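Local coordinates for NikO protein (Streptomyces tendae, PDB 4FQD), which acts as an enolpyruvyl transferase essential in nikkomycin biosynthesis and belongs to the MurA branch of the EPSP synthase family, at residues L212-D220 and A334-D342; E13-N22 and L420-H431. The protein carries 4 engineered substitutions. One frame throughout, in Å; residues are numbered along the deposited sequence.

How the contacts relate
Contact 1 lies nearer the middle of the chain, with its centre about 12 Å from the centre of the chain. The centre of contact 2 lies about 25 Å from the centre of the chain, on the opposite side. Both are partly buried, and they do not touch: their nearest atoms are about 14 Å apart. Contact 1 joins loops of the two lobes and relies on basic side chains, carbonyls and two waters. Contact 2 joins two neighbouring strands of one sheet. There the backbone ladder and an apolar face do most of the work, and a salt bridge lies on the other face. Residues 334-342 belong to the same lobe as both segments of contact 2.

Contact 1. Residues L212-D220 and A334-D342; sequences LQHPYLKPD and AMSRGVFSD
The ammonium of Lys218 is met by Gly338 O, the Phe340 ring and a water. Its NZ donates to Gly338 O at 2.9 Å, nearly along the C=O axis. It also gives a hydrogen bond to water 1, but this is unusually short in the model and its exact length is doubtful. NZ sits over one face of the Phe340 ring as well. This last contact is a cation-pi interaction, with NZ 3.4 Å from the Phe340 ring centroid and 16° off the ring normal. Bends at chi2 and chi4 fold the lysine chain over the ring, and Lys218 CG also rests on Phe340 CZ at 3.5 Å.

Water 1 ties in Tyr216 OH and donates to Ser336 O at 2.9 Å. The same carbonyl takes a second bond from water 2, which accepts from Leu217 N. The type I turn from Met335 to Gly338 turns Ser336 O toward the ends of Lys218 and Tyr216, and Ser336 CB meets Tyr216 CE1 in the plane of the ring at 3.9 Å.

Arg337 reaches back the other way. Its NH2 makes a weak, bent bond to Pro215 O, 2.9 Å long with an angle of 127° at the hydrogen. Leu217 CD1 lies over the centre of the guanidinium, 3.7 Å from Arg337 CZ. Glu241 forms a salt bridge with this NH2, and Tyr359 of the second subunit packs on the arginine.

A methionine in place of Lys218 has no ammonium, so Gly338 O would probably be left without this donor and the Phe340 face without its cation.

The lobes are thus joined by polar chemistry more than by an oily core: Lys218 bonds to Gly338 O and Arg337 pairs with Glu241, with the Pro215 O bond a weak addition.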
ATOM      1  N   LEU A 212     -18.664  21.215   5.950  1.00 11.61           N
ATOM      2  CA  LEU A 212     -17.938  20.239   5.147  1.00 13.97           C
ATOM      3  C   LEU A 212     -17.392  19.111   6.014  1.00 15.09           C
ATOM      4  O   LEU A 212     -16.879  19.345   7.109  1.00 15.87           O
ATOM      5  CB  LEU A 212     -16.801  20.915   4.379  1.00 10.32           C
ATOM      6  CG  LEU A 212     -17.192  22.154   3.574  1.00 13.04           C
ATOM      7  CD1 LEU A 212     -16.018  22.654   2.743  1.00 12.10           C
ATOM      8  CD2 LEU A 212     -18.402  21.873   2.696  1.00 11.52           C
ATOM      9  N   GLN A 213     -17.501  17.884   5.516  1.00 20.33           N
ATOM     10  CA  GLN A 213     -17.097  16.714   6.283  1.00 19.91           C
ATOM     11  C   GLN A 213     -15.940  15.970   5.628  1.00 14.14           C
ATOM     12  O   GLN A 213     -15.930  15.777   4.415  1.00 14.79           O
ATOM     13  CB  GLN A 213     -18.282  15.768   6.454  1.00 19.60           C
ATOM     14  CG  GLN A 213     -18.297  15.077   7.784  1.00 24.91           C
ATOM     15  CD  GLN A 213     -18.553  16.042   8.923  1.00 39.20           C
ATOM     16  OE1 GLN A 213     -17.979  15.908  10.001  1.00 35.42           O
ATOM     17  NE2 GLN A 213     -19.432  17.013   8.692  1.00 28.82           N
ATOM     18  N   HIS A 214     -14.980  15.543   6.447  1.00 12.77           N
ATOM     19  CA  HIS A 214     -13.785  14.839   5.976  1.00 17.08           C
ATOM     20  C   HIS A 214     -13.056  15.589   4.861  1.00 15.94           C
ATOM     21  O   HIS A 214     -12.977  15.103   3.733  1.00 15.39           O
ATOM     22  CB  HIS A 214     -14.138  13.427   5.501  1.00 15.49           C
ATOM     23  CG  HIS A 214     -14.893  12.617   6.509  1.00 18.32           C
ATOM     24  ND1 HIS A 214     -16.240  12.358   6.398  1.00 18.12           N
ATOM     25  CD2 HIS A 214     -14.483  12.008   7.649  1.00 19.21           C
ATOM     26  CE1 HIS A 214     -16.632  11.624   7.423  1.00 22.29           C
ATOM     27  NE2 HIS A 214     -15.587  11.399   8.199  1.00 28.66           N
ATOM     28  N   PRO A 215     -12.512  16.775   5.174  1.00 13.15           N
ATOM     29  CA  PRO A 215     -11.897  17.609   4.138  1.00 16.06           C
ATOM     30  C   PRO A 215     -10.469  17.191   3.794  1.00 12.88           C
ATOM     31  O   PRO A 215      -9.826  16.465   4.555  1.00 11.32           O
ATOM     32  CB  PRO A 215     -11.887  18.992   4.786  1.00 15.25           C
ATOM     33  CG  PRO A 215     -11.717  18.703   6.237  1.00 13.93           C
ATOM     34  CD  PRO A 215     -12.448  17.410   6.502  1.00 12.64           C
ATOM     35  N   TYR A 216      -9.994  17.649   2.641  1.00 12.37           N
ATOM     36  CA  TYR A 216      -8.603  17.483   2.241  1.00 14.13           C
ATOM     37  C   TYR A 216      -7.750  18.290   3.215  1.00 15.45           C
ATOM     38  O   TYR A 216      -8.154  19.375   3.636  1.00  9.96           O
ATOM     39  CB  TYR A 216      -8.426  17.988   0.810  1.00 16.19           C
ATOM     40  CG  TYR A 216      -7.108  17.636   0.160  1.00 19.74           C
ATOM     41  CD1 TYR A 216      -6.823  16.329  -0.218  1.00 14.22           C
ATOM     42  CD2 TYR A 216      -6.162  18.616  -0.106  1.00 18.76           C
ATOM     43  CE1 TYR A 216      -5.622  16.008  -0.826  1.00 13.07           C
ATOM     44  CE2 TYR A 216      -4.964  18.306  -0.715  1.00 20.06           C
ATOM     45  CZ  TYR A 216      -4.698  17.002  -1.071  1.00 21.21           C
ATOM     46  OH  TYR A 216      -3.501  16.695  -1.675  1.00 31.41           O
ATOM     47  N   LEU A 217      -6.580  17.771   3.578  1.00  9.12           N
ATOM     48  CA  LEU A 217      -5.836  18.321   4.712  1.00 10.62           C
ATOM     49  C   LEU A 217      -4.460  18.912   4.400  1.00 12.66           C
ATOM     50  O   LEU A 217      -3.804  19.454   5.290  1.00 16.83           O
ATOM     51  CB  LEU A 217      -5.703  17.263   5.809  1.00 16.66           C
ATOM     52  CG  LEU A 217      -7.022  16.768   6.405  1.00 19.02           C
ATOM     53  CD1 LEU A 217      -6.780  15.590   7.335  1.00 13.60           C
ATOM     54  CD2 LEU A 217      -7.736  17.899   7.133  1.00  9.68           C
ATOM     55  N   LYS A 218      -4.019  18.807   3.152  1.00 11.57           N
ATOM     56  CA  LYS A 218      -2.718  19.348   2.764  1.00 15.15           C
ATOM     57  C   LYS A 218      -2.753  20.878   2.747  1.00 18.79           C
ATOM     58  O   LYS A 218      -3.831  21.466   2.637  1.00 16.81           O
ATOM     59  CB  LYS A 218      -2.306  18.795   1.398  1.00 17.02           C
ATOM     60  CG  LYS A 218      -2.159  17.282   1.367  1.00 15.56           C
ATOM     61  CD  LYS A 218      -1.162  16.809   2.412  1.00 15.03           C
ATOM     62  CE  LYS A 218      -0.967  15.302   2.361  1.00 12.72           C
ATOM     63  NZ  LYS A 218      -0.358  14.860   1.077  1.00 12.37           N
ATOM     64  N   PRO A 219      -1.577  21.530   2.863  1.00 20.41           N
ATOM     65  CA  PRO A 219      -1.489  22.999   2.825  1.00 21.46           C
ATOM     66  C   PRO A 219      -2.174  23.590   1.599  1.00 18.79           C
ATOM     67  O   PRO A 219      -2.542  24.765   1.601  1.00 16.18           O
ATOM     68  CB  PRO A 219       0.016  23.250   2.749  1.00 20.40           C
ATOM     69  CG  PRO A 219       0.610  22.099   3.455  1.00 18.71           C
ATOM     70  CD  PRO A 219      -0.264  20.917   3.132  1.00 18.20           C
ATOM     71  N   ASP A 220      -2.318  22.765   0.568  1.00 26.24           N
ATOM     72  CA  ASP A 220      -3.087  23.082  -0.624  1.00 22.02           C
ATOM     73  C   ASP A 220      -4.423  23.718  -0.246  1.00 25.04           C
ATOM     74  O   ASP A 220      -4.807  24.759  -0.780  1.00 18.91           O
ATOM     75  CB  ASP A 220      -3.341  21.787  -1.396  1.00 23.55           C
ATOM     76  CG  ASP A 220      -3.400  21.998  -2.887  1.00 30.52           C
ATOM     77  OD1 ASP A 220      -3.673  23.135  -3.317  1.00 48.92           O
ATOM     78  OD2 ASP A 220      -3.176  21.021  -3.631  1.00 43.34           O
ATOM     79  N   ALA A 334       0.531   5.915  -2.607  1.00 12.04           N
ATOM     80  CA  ALA A 334       0.325   7.346  -2.786  1.00 10.40           C
ATOM     81  C   ALA A 334      -1.165   7.654  -2.685  1.00 13.18           C
ATOM     82  O   ALA A 334      -1.955   7.211  -3.516  1.00 11.82           O
ATOM     83  CB  ALA A 334       0.875   7.799  -4.127  1.00 10.99           C
ATOM     84  N   MET A 335      -1.542   8.411  -1.660  1.00 13.10           N
ATOM     85  CA  MET A 335      -2.949   8.698  -1.407  1.00 12.53           C
ATOM     86  C   MET A 335      -3.172  10.147  -0.978  1.00 13.59           C
ATOM     87  O   MET A 335      -2.222  10.870  -0.677  1.00 12.53           O
ATOM     88  CB  MET A 335      -3.502   7.741  -0.350  1.00 11.77           C
ATOM     89  CG  MET A 335      -2.719   7.749   0.950  1.00 12.42           C
ATOM     90  SD  MET A 335      -3.293   6.518   2.130  1.00 20.42           S
ATOM     91  CE  MET A 335      -2.265   6.908   3.544  1.00 13.28           C
ATOM     92  N   SER A 336      -4.437  10.557  -0.953  1.00  9.98           N
ATOM     93  CA  SER A 336      -4.805  11.933  -0.639  1.00 11.64           C
ATOM     94  C   SER A 336      -4.374  12.346   0.766  1.00 12.98           C
ATOM     95  O   SER A 336      -3.855  13.445   0.967  1.00  8.70           O
ATOM     96  CB  SER A 336      -6.313  12.130  -0.806  1.00 15.05           C
ATOM     97  OG  SER A 336      -6.723  11.838  -2.131  1.00 13.35           O
ATOM     98  N   ARG A 337      -4.591  11.464   1.736  1.00 11.05           N
ATOM     99  CA  ARG A 337      -4.172  11.730   3.106  1.00  9.34           C
ATOM    100  C   ARG A 337      -2.871  11.005   3.429  1.00 12.86           C
ATOM    101  O   ARG A 337      -2.659  10.555   4.554  1.00 16.06           O
ATOM    102  CB  ARG A 337      -5.268  11.338   4.097  1.00 13.48           C
ATOM    103  CG  ARG A 337      -6.538  12.154   3.953  1.00  9.38           C
ATOM    104  CD  ARG A 337      -7.417  12.021   5.179  1.00 14.12           C
ATOM    105  NE  ARG A 337      -8.546  12.943   5.137  1.00 17.53           N
ATOM    106  CZ  ARG A 337      -9.337  13.200   6.171  1.00 17.05           C
ATOM    107  NH1 ARG A 337      -9.121  12.605   7.336  1.00  9.30           N
ATOM    108  NH2 ARG A 337     -10.342  14.056   6.043  1.00 14.58           N
ATOM    109  N   GLY A 338      -2.003  10.897   2.430  1.00 15.94           N
ATOM    110  CA  GLY A 338      -0.708  10.270   2.604  1.00 10.03           C
ATOM    111  C   GLY A 338       0.327  10.859   1.666  1.00 11.50           C
ATOM    112  O   GLY A 338       0.393  12.075   1.486  1.00 15.77           O
ATOM    113  N   VAL A 339       1.133   9.990   1.066  1.00 11.11           N
ATOM    114  CA  VAL A 339       2.172  10.416   0.137  1.00 12.68           C
ATOM    115  C   VAL A 339       1.566  11.030  -1.121  1.00 13.77           C
ATOM    116  O   VAL A 339       0.640  10.469  -1.709  1.00 12.39           O
ATOM    117  CB  VAL A 339       3.077   9.237  -0.264  1.00 12.55           C
ATOM    118  CG1 VAL A 339       4.159   9.696  -1.230  1.00 12.59           C
ATOM    119  CG2 VAL A 339       3.694   8.607   0.972  1.00 15.63           C
ATOM    120  N   PHE A 340       2.089  12.184  -1.522  1.00 14.98           N
ATOM    121  CA  PHE A 340       1.640  12.851  -2.739  1.00 12.68           C
ATOM    122  C   PHE A 340       1.859  11.979  -3.968  1.00 14.55           C
ATOM    123  O   PHE A 340       2.769  11.151  -4.004  1.00 15.23           O
ATOM    124  CB  PHE A 340       2.367  14.183  -2.928  1.00 14.24           C
ATOM    125  CG  PHE A 340       1.750  15.323  -2.175  1.00 15.98           C
ATOM    126  CD1 PHE A 340       0.564  15.892  -2.608  1.00 12.46           C
ATOM    127  CD2 PHE A 340       2.364  15.838  -1.045  1.00 15.14           C
ATOM    128  CE1 PHE A 340      -0.005  16.946  -1.922  1.00 15.86           C
ATOM    129  CE2 PHE A 340       1.799  16.892  -0.355  1.00 17.47           C
ATOM    130  CZ  PHE A 340       0.614  17.448  -0.795  1.00 17.42           C
ATOM    131  N   SER A 341       1.019  12.174  -4.976  1.00 17.96           N
ATOM    132  CA  SER A 341       1.141  11.436  -6.222  1.00 14.71           C
ATOM    133  C   SER A 341       2.353  11.930  -7.008  1.00 18.33           C
ATOM    134  O   SER A 341       2.980  11.172  -7.747  1.00 19.43           O
ATOM    135  CB  SER A 341      -0.132  11.595  -7.051  1.00 13.97           C
ATOM    136  OG  SER A 341      -0.187  10.632  -8.088  1.00 22.41           O
ATOM    137  N   ASP A 342       2.679  13.206  -6.832  1.00 20.21           N
ATOM    138  CA  ASP A 342       3.806  13.820  -7.527  1.00 22.86           C
ATOM    139  C   ASP A 342       5.144  13.435  -6.904  1.00 18.38           C
ATOM    140  O   ASP A 342       6.193  13.584  -7.529  1.00 19.37           O
ATOM    141  CB  ASP A 342       3.661  15.343  -7.539  1.00 22.44           C
ATOM    142  CG  ASP A 342       2.527  15.813  -8.426  1.00 30.23           C
ATOM    143  OD1 ASP A 342       2.298  15.183  -9.479  1.00 32.16           O
ATOM    144  OD2 ASP A 342       1.866  16.812  -8.074  1.00 38.62           O
TER
HETATM  145  O   HOH W   1      -1.868  14.413  -0.914  1.00 14.42           O
HETATM  146  O   HOH W   2      -5.163  15.330   2.813  1.00  6.37           O

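Contact 2. Residues E13-N22 and L420-H431; sequences EPLLEIHGGN and LAVPGRTTLRNH
Leu16 presses its branch point onto the flat of His431. Leu16 CG stands over the ring centre, 3.5 Å from the centroid and 9° off the normal, a CH-pi contact. His431 CG lies between its backbone N and carbonyl carbon (chi1 54°), which turns the ring under the leucine. At the ring's edge, Pro14 O approaches His431 CE1 at 3.3 Å.

Ile18 fills the next hollow on the same face. Its CD1 rests on Leu428 CB at 3.8 Å, while Ile18 CG2 meets Leu420 CD2 at 3.7 Å. Leu416 and Ala419 of helix 409-419 also touch Ile18.

The other face carries the charged and polar side chains Glu17, His19 and Arg425. Glu17 OE1 meets Arg425 NH1 at the guanidinium edge in a salt bridge of 2.9 Å, with the two planar groups 78° apart. The His19 side chain crosses the aliphatic part of Arg425 at a slant, with His19 NE2 3.6 Å from Arg425 CG.

Leu16 exchanges two backbone bonds with Leu428, and Ile18 two with Thr426. Past the strands, Gly21 N bonds to Leu420 O. Here the chain runs so close that a side chain on Gly20 would collide with Val422 O.

This is an antiparallel ladder in the middle of a four-stranded mixed sheet. It brings the first strand in among strands near the C-terminus, within one lobe of the inverse beta/alpha barrel fold.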
ATOM      1  N   GLU A  13      12.748  19.726 -33.261  1.00 61.37           N
ATOM      2  CA  GLU A  13      12.088  19.984 -31.993  1.00 52.91           C
ATOM      3  C   GLU A  13      13.116  20.066 -30.861  1.00 45.43           C
ATOM      4  O   GLU A  13      14.058  19.274 -30.822  1.00 41.93           O
ATOM      5  CB  GLU A  13      11.066  18.874 -31.755  1.00 61.23           C
ATOM      6  CG  GLU A  13      10.023  19.178 -30.725  1.00 61.46           C
ATOM      7  CD  GLU A  13      10.302  18.458 -29.438  1.00 65.83           C
ATOM      8  OE1 GLU A  13      10.051  17.237 -29.386  1.00 65.28           O
ATOM      9  OE2 GLU A  13      10.785  19.102 -28.488  1.00 61.74           O
ATOM     10  N   PRO A  14      12.949  21.038 -29.944  1.00 38.91           N
ATOM     11  CA  PRO A  14      13.938  21.316 -28.892  1.00 37.58           C
ATOM     12  C   PRO A  14      14.252  20.127 -27.986  1.00 31.08           C
ATOM     13  O   PRO A  14      13.347  19.441 -27.513  1.00 34.99           O
ATOM     14  CB  PRO A  14      13.284  22.445 -28.081  1.00 36.32           C
ATOM     15  CG  PRO A  14      11.834  22.388 -28.429  1.00 38.57           C
ATOM     16  CD  PRO A  14      11.804  21.961 -29.861  1.00 43.17           C
ATOM     17  N   LEU A  15      15.540  19.900 -27.750  1.00 29.53           N
ATOM     18  CA  LEU A  15      15.994  18.800 -26.910  1.00 23.81           C
ATOM     19  C   LEU A  15      16.795  19.304 -25.718  1.00 20.96           C
ATOM     20  O   LEU A  15      17.259  20.443 -25.700  1.00 21.53           O
ATOM     21  CB  LEU A  15      16.875  17.844 -27.716  1.00 30.09           C
ATOM     22  CG  LEU A  15      16.254  16.967 -28.801  1.00 36.55           C
ATOM     23  CD1 LEU A  15      17.346  16.202 -29.529  1.00 31.33           C
ATOM     24  CD2 LEU A  15      15.254  16.006 -28.195  1.00 37.18           C
ATOM     25  N   LEU A  16      16.951  18.440 -24.721  1.00 27.19           N
ATOM     26  CA  LEU A  16      17.914  18.662 -23.654  1.00 19.44           C
ATOM     27  C   LEU A  16      19.052  17.667 -23.826  1.00 18.23           C
ATOM     28  O   LEU A  16      18.826  16.458 -23.852  1.00 18.67           O
ATOM     29  CB  LEU A  16      17.269  18.480 -22.279  1.00 17.89           C
ATOM     30  CG  LEU A  16      16.331  19.583 -21.789  1.00 21.74           C
ATOM     31  CD1 LEU A  16      15.867  19.286 -20.373  1.00 14.08           C
ATOM     32  CD2 LEU A  16      17.014  20.940 -21.859  1.00 16.44           C
ATOM     33  N   GLU A  17      20.271  18.174 -23.965  1.00 23.93           N
ATOM     34  CA  GLU A  17      21.434  17.312 -24.119  1.00 18.92           C
ATOM     35  C   GLU A  17      22.143  17.162 -22.778  1.00 22.42           C
ATOM     36  O   GLU A  17      22.795  18.091 -22.302  1.00 23.69           O
ATOM     37  CB  GLU A  17      22.386  17.876 -25.174  1.00 23.47           C
ATOM     38  CG  GLU A  17      23.541  16.955 -25.530  1.00 30.53           C
ATOM     39  CD  GLU A  17      24.372  17.484 -26.682  1.00 38.25           C
ATOM     40  OE1 GLU A  17      23.850  17.540 -27.816  1.00 37.48           O
ATOM     41  OE2 GLU A  17      25.544  17.848 -26.454  1.00 38.12           O
ATOM     42  N   ILE A  18      22.004  15.986 -22.173  1.00 19.38           N
ATOM     43  CA  ILE A  18      22.519  15.751 -20.829  1.00 19.72           C
ATOM     44  C   ILE A  18      23.818  14.949 -20.818  1.00 17.76           C
ATOM     45  O   ILE A  18      23.901  13.871 -21.405  1.00 16.73           O
ATOM     46  CB  ILE A  18      21.479  15.024 -19.949  1.00 18.41           C
ATOM     47  CG1 ILE A  18      20.163  15.804 -19.916  1.00 16.05           C
ATOM     48  CG2 ILE A  18      22.016  14.820 -18.541  1.00 14.82           C
ATOM     49  CD1 ILE A  18      19.027  15.114 -20.636  1.00 14.46           C
ATOM     50  N   HIS A  19      24.830  15.488 -20.147  1.00 22.69           N
ATOM     51  CA  HIS A  19      26.075  14.768 -19.917  1.00 21.34           C
ATOM     52  C   HIS A  19      26.250  14.516 -18.426  1.00 16.77           C
ATOM     53  O   HIS A  19      26.831  15.334 -17.712  1.00 17.34           O
ATOM     54  CB  HIS A  19      27.269  15.555 -20.458  1.00 22.97           C
ATOM     55  CG  HIS A  19      27.261  15.724 -21.946  1.00 33.04           C
ATOM     56  ND1 HIS A  19      26.720  16.829 -22.569  1.00 34.61           N
ATOM     57  CD2 HIS A  19      27.728  14.927 -22.936  1.00 25.18           C
ATOM     58  CE1 HIS A  19      26.856  16.706 -23.877  1.00 33.38           C
ATOM     59  NE2 HIS A  19      27.464  15.560 -24.127  1.00 25.65           N
ATOM     60  N   GLY A  20      25.738  13.384 -17.957  1.00 14.75           N
ATOM     61  CA  GLY A  20      25.786  13.057 -16.544  1.00 17.10           C
ATOM     62  C   GLY A  20      27.121  12.487 -16.110  1.00 18.02           C
ATOM     63  O   GLY A  20      28.028  12.311 -16.924  1.00 18.95           O
ATOM     64  N   GLY A  21      27.238  12.190 -14.820  1.00 16.32           N
ATOM     65  CA  GLY A  21      28.470  11.661 -14.267  1.00 19.59           C
ATOM     66  C   GLY A  21      29.193  12.692 -13.424  1.00 19.70           C
ATOM     67  O   GLY A  21      30.197  12.390 -12.778  1.00 21.73           O
ATOM     68  N   ASN A  22      28.681  13.917 -13.433  1.00 16.89           N
ATOM     69  CA  ASN A  22      29.267  14.996 -12.650  1.00 18.26           C
ATOM     70  C   ASN A  22      28.555  15.183 -11.316  1.00 19.20           C
ATOM     71  O   ASN A  22      27.328  15.118 -11.240  1.00 22.21           O
ATOM     72  CB  ASN A  22      29.254  16.304 -13.445  1.00 16.11           C
ATOM     73  CG  ASN A  22      30.009  16.196 -14.753  1.00 22.89           C
ATOM     74  OD1 ASN A  22      31.239  16.208 -14.776  1.00 27.54           O
ATOM     75  ND2 ASN A  22      29.274  16.092 -15.856  1.00 21.62           N
ATOM     76  N   LEU A 420      21.379  12.559 -15.198  1.00 13.00           N
ATOM     77  CA  LEU A 420      22.564  13.192 -14.627  1.00 12.67           C
ATOM     78  C   LEU A 420      23.441  12.193 -13.876  1.00 15.59           C
ATOM     79  O   LEU A 420      24.597  12.479 -13.566  1.00 14.66           O
ATOM     80  CB  LEU A 420      22.165  14.346 -13.705  1.00 10.60           C
ATOM     81  CG  LEU A 420      21.628  15.604 -14.388  1.00 15.12           C
ATOM     82  CD1 LEU A 420      21.075  16.581 -13.362  1.00 12.97           C
ATOM     83  CD2 LEU A 420      22.716  16.262 -15.224  1.00 10.11           C
ATOM     84  N   ALA A 421      22.886  11.021 -13.583  1.00 13.76           N
ATOM     85  CA  ALA A 421      23.635   9.971 -12.904  1.00 14.65           C
ATOM     86  C   ALA A 421      24.400   9.114 -13.906  1.00 14.67           C
ATOM     87  O   ALA A 421      25.416   8.508 -13.570  1.00 24.90           O
ATOM     88  CB  ALA A 421      22.702   9.109 -12.072  1.00 14.00           C
ATOM     89  N   VAL A 422      23.906   9.072 -15.140  1.00 12.87           N
ATOM     90  CA  VAL A 422      24.512   8.262 -16.190  1.00 18.99           C
ATOM     91  C   VAL A 422      25.774   8.907 -16.758  1.00 18.37           C
ATOM     92  O   VAL A 422      25.720  10.009 -17.302  1.00 16.83           O
ATOM     93  CB  VAL A 422      23.521   8.009 -17.344  1.00 15.51           C
ATOM     94  CG1 VAL A 422      24.222   7.332 -18.510  1.00 16.09           C
ATOM     95  CG2 VAL A 422      22.344   7.177 -16.859  1.00 15.54           C
ATOM     96  N   PRO A 423      26.915   8.212 -16.640  1.00 20.88           N
ATOM     97  CA  PRO A 423      28.196   8.718 -17.146  1.00 22.87           C
ATOM     98  C   PRO A 423      28.263   8.682 -18.672  1.00 22.49           C
ATOM     99  O   PRO A 423      29.026   7.901 -19.240  1.00 26.95           O
ATOM    100  CB  PRO A 423      29.211   7.742 -16.546  1.00 13.79           C
ATOM    101  CG  PRO A 423      28.449   6.472 -16.386  1.00 18.35           C
ATOM    102  CD  PRO A 423      27.050   6.882 -16.022  1.00 18.31           C
ATOM    103  N   GLY A 424      27.471   9.527 -19.323  1.00 19.62           N
ATOM    104  CA  GLY A 424      27.433   9.573 -20.773  1.00 15.55           C
ATOM    105  C   GLY A 424      26.425  10.584 -21.283  1.00 17.06           C
ATOM    106  O   GLY A 424      25.949  11.430 -20.527  1.00 18.10           O
ATOM    107  N   ARG A 425      26.094  10.493 -22.567  1.00 18.68           N
ATOM    108  CA  ARG A 425      25.165  11.437 -23.176  1.00 20.36           C
ATOM    109  C   ARG A 425      23.740  10.893 -23.214  1.00 21.05           C
ATOM    110  O   ARG A 425      23.513   9.734 -23.566  1.00 21.86           O
ATOM    111  CB  ARG A 425      25.622  11.812 -24.588  1.00 21.59           C
ATOM    112  CG  ARG A 425      25.035  13.122 -25.098  1.00 27.85           C
ATOM    113  CD  ARG A 425      25.457  13.402 -26.533  1.00 33.18           C
ATOM    114  NE  ARG A 425      24.582  12.745 -27.499  1.00 40.50           N
ATOM    115  CZ  ARG A 425      23.657  13.373 -28.219  1.00 49.75           C
ATOM    116  NH1 ARG A 425      23.487  14.682 -28.091  1.00 48.57           N
ATOM    117  NH2 ARG A 425      22.904  12.692 -29.072  1.00 39.54           N
ATOM    118  N   THR A 426      22.785  11.741 -22.847  1.00 18.52           N
ATOM    119  CA  THR A 426      21.373  11.385 -22.891  1.00 15.89           C
ATOM    120  C   THR A 426      20.560  12.579 -23.377  1.00 18.92           C
ATOM    121  O   THR A 426      20.813  13.715 -22.978  1.00 21.95           O
ATOM    122  CB  THR A 426      20.853  10.957 -21.503  1.00 16.62           C
ATOM    123  OG1 THR A 426      21.664   9.891 -20.991  1.00 19.64           O
ATOM    124  CG2 THR A 426      19.405  10.492 -21.585  1.00 12.87           C
ATOM    125  N   THR A 427      19.590  12.322 -24.247  1.00 13.36           N
ATOM    126  CA  THR A 427      18.707  13.376 -24.722  1.00 20.58           C
ATOM    127  C   THR A 427      17.321  13.240 -24.106  1.00 22.53           C
ATOM    128  O   THR A 427      16.814  12.132 -23.928  1.00 19.26           O
ATOM    129  CB  THR A 427      18.591  13.378 -26.256  1.00 20.20           C
ATOM    130  OG1 THR A 427      18.159  12.089 -26.704  1.00 27.17           O
ATOM    131  CG2 THR A 427      19.935  13.705 -26.890  1.00 22.62           C
ATOM    132  N   LEU A 428      16.716  14.376 -23.775  1.00 26.49           N
ATOM    133  CA  LEU A 428      15.379  14.400 -23.198  1.00 18.83           C
ATOM    134  C   LEU A 428      14.511  15.437 -23.901  1.00 21.14           C
ATOM    135  O   LEU A 428      14.887  16.607 -23.999  1.00 23.34           O
ATOM    136  CB  LEU A 428      15.449  14.708 -21.700  1.00 15.94           C
ATOM    137  CG  LEU A 428      14.113  14.854 -20.967  1.00 19.13           C
ATOM    138  CD1 LEU A 428      13.319  13.556 -21.022  1.00 11.32           C
ATOM    139  CD2 LEU A 428      14.336  15.292 -19.529  1.00 16.95           C
ATOM    140  N   ARG A 429      13.355  15.008 -24.395  1.00 20.26           N
ATOM    141  CA  ARG A 429      12.419  15.931 -25.031  1.00 26.53           C
ATOM    142  C   ARG A 429      11.098  16.018 -24.276  1.00 26.11           C
ATOM    143  O   ARG A 429      10.884  15.296 -23.300  1.00 20.34           O
ATOM    144  CB  ARG A 429      12.183  15.564 -26.497  1.00 20.20           C
ATOM    145  CG  ARG A 429      11.700  14.149 -26.741  1.00 32.21           C
ATOM    146  CD  ARG A 429      11.555  13.909 -28.234  1.00 41.17           C
ATOM    147  NE  ARG A 429      11.077  12.567 -28.544  1.00 58.49           N
ATOM    148  CZ  ARG A 429      11.869  11.532 -28.805  1.00 62.90           C
ATOM    149  NH1 ARG A 429      13.186  11.681 -28.793  1.00 59.52           N
ATOM    150  NH2 ARG A 429      11.343  10.347 -29.080  1.00 59.90           N
ATOM    151  N   ASN A 430      10.222  16.903 -24.745  1.00 24.33           N
ATOM    152  CA  ASN A 430       8.987  17.240 -24.040  1.00 22.47           C
ATOM    153  C   ASN A 430       9.270  17.744 -22.631  1.00 21.60           C
ATOM    154  O   ASN A 430       8.517  17.474 -21.697  1.00 25.76           O
ATOM    155  CB  ASN A 430       8.014  16.058 -24.010  1.00 23.73           C
ATOM    156  CG  ASN A 430       7.315  15.844 -25.336  1.00 29.87           C
ATOM    157  OD1 ASN A 430       6.342  15.098 -25.422  1.00 36.77           O
ATOM    158  ND2 ASN A 430       7.811  16.498 -26.379  1.00 36.02           N
ATOM    159  N   HIS A 431      10.367  18.482 -22.493  1.00 22.05           N
ATOM    160  CA  HIS A 431      10.772  19.039 -21.210  1.00 21.21           C
ATOM    161  C   HIS A 431      10.091  20.379 -20.956  1.00 24.00           C
ATOM    162  O   HIS A 431      10.411  21.077 -19.993  1.00 19.33           O
ATOM    163  CB  HIS A 431      12.290  19.201 -21.155  1.00 19.27           C
ATOM    164  CG  HIS A 431      12.853  19.998 -22.292  1.00 24.63           C
ATOM    165  ND1 HIS A 431      13.046  19.468 -23.548  1.00 21.67           N
ATOM    166  CD2 HIS A 431      13.268  21.286 -22.356  1.00 23.74           C
ATOM    167  CE1 HIS A 431      13.555  20.396 -24.341  1.00 28.18           C
ATOM    168  NE2 HIS A 431      13.699  21.506 -23.644  1.00 31.95           N
TER
HETATM  169  O   HOH W   3      25.767  14.928 -13.349  1.00 18.78           O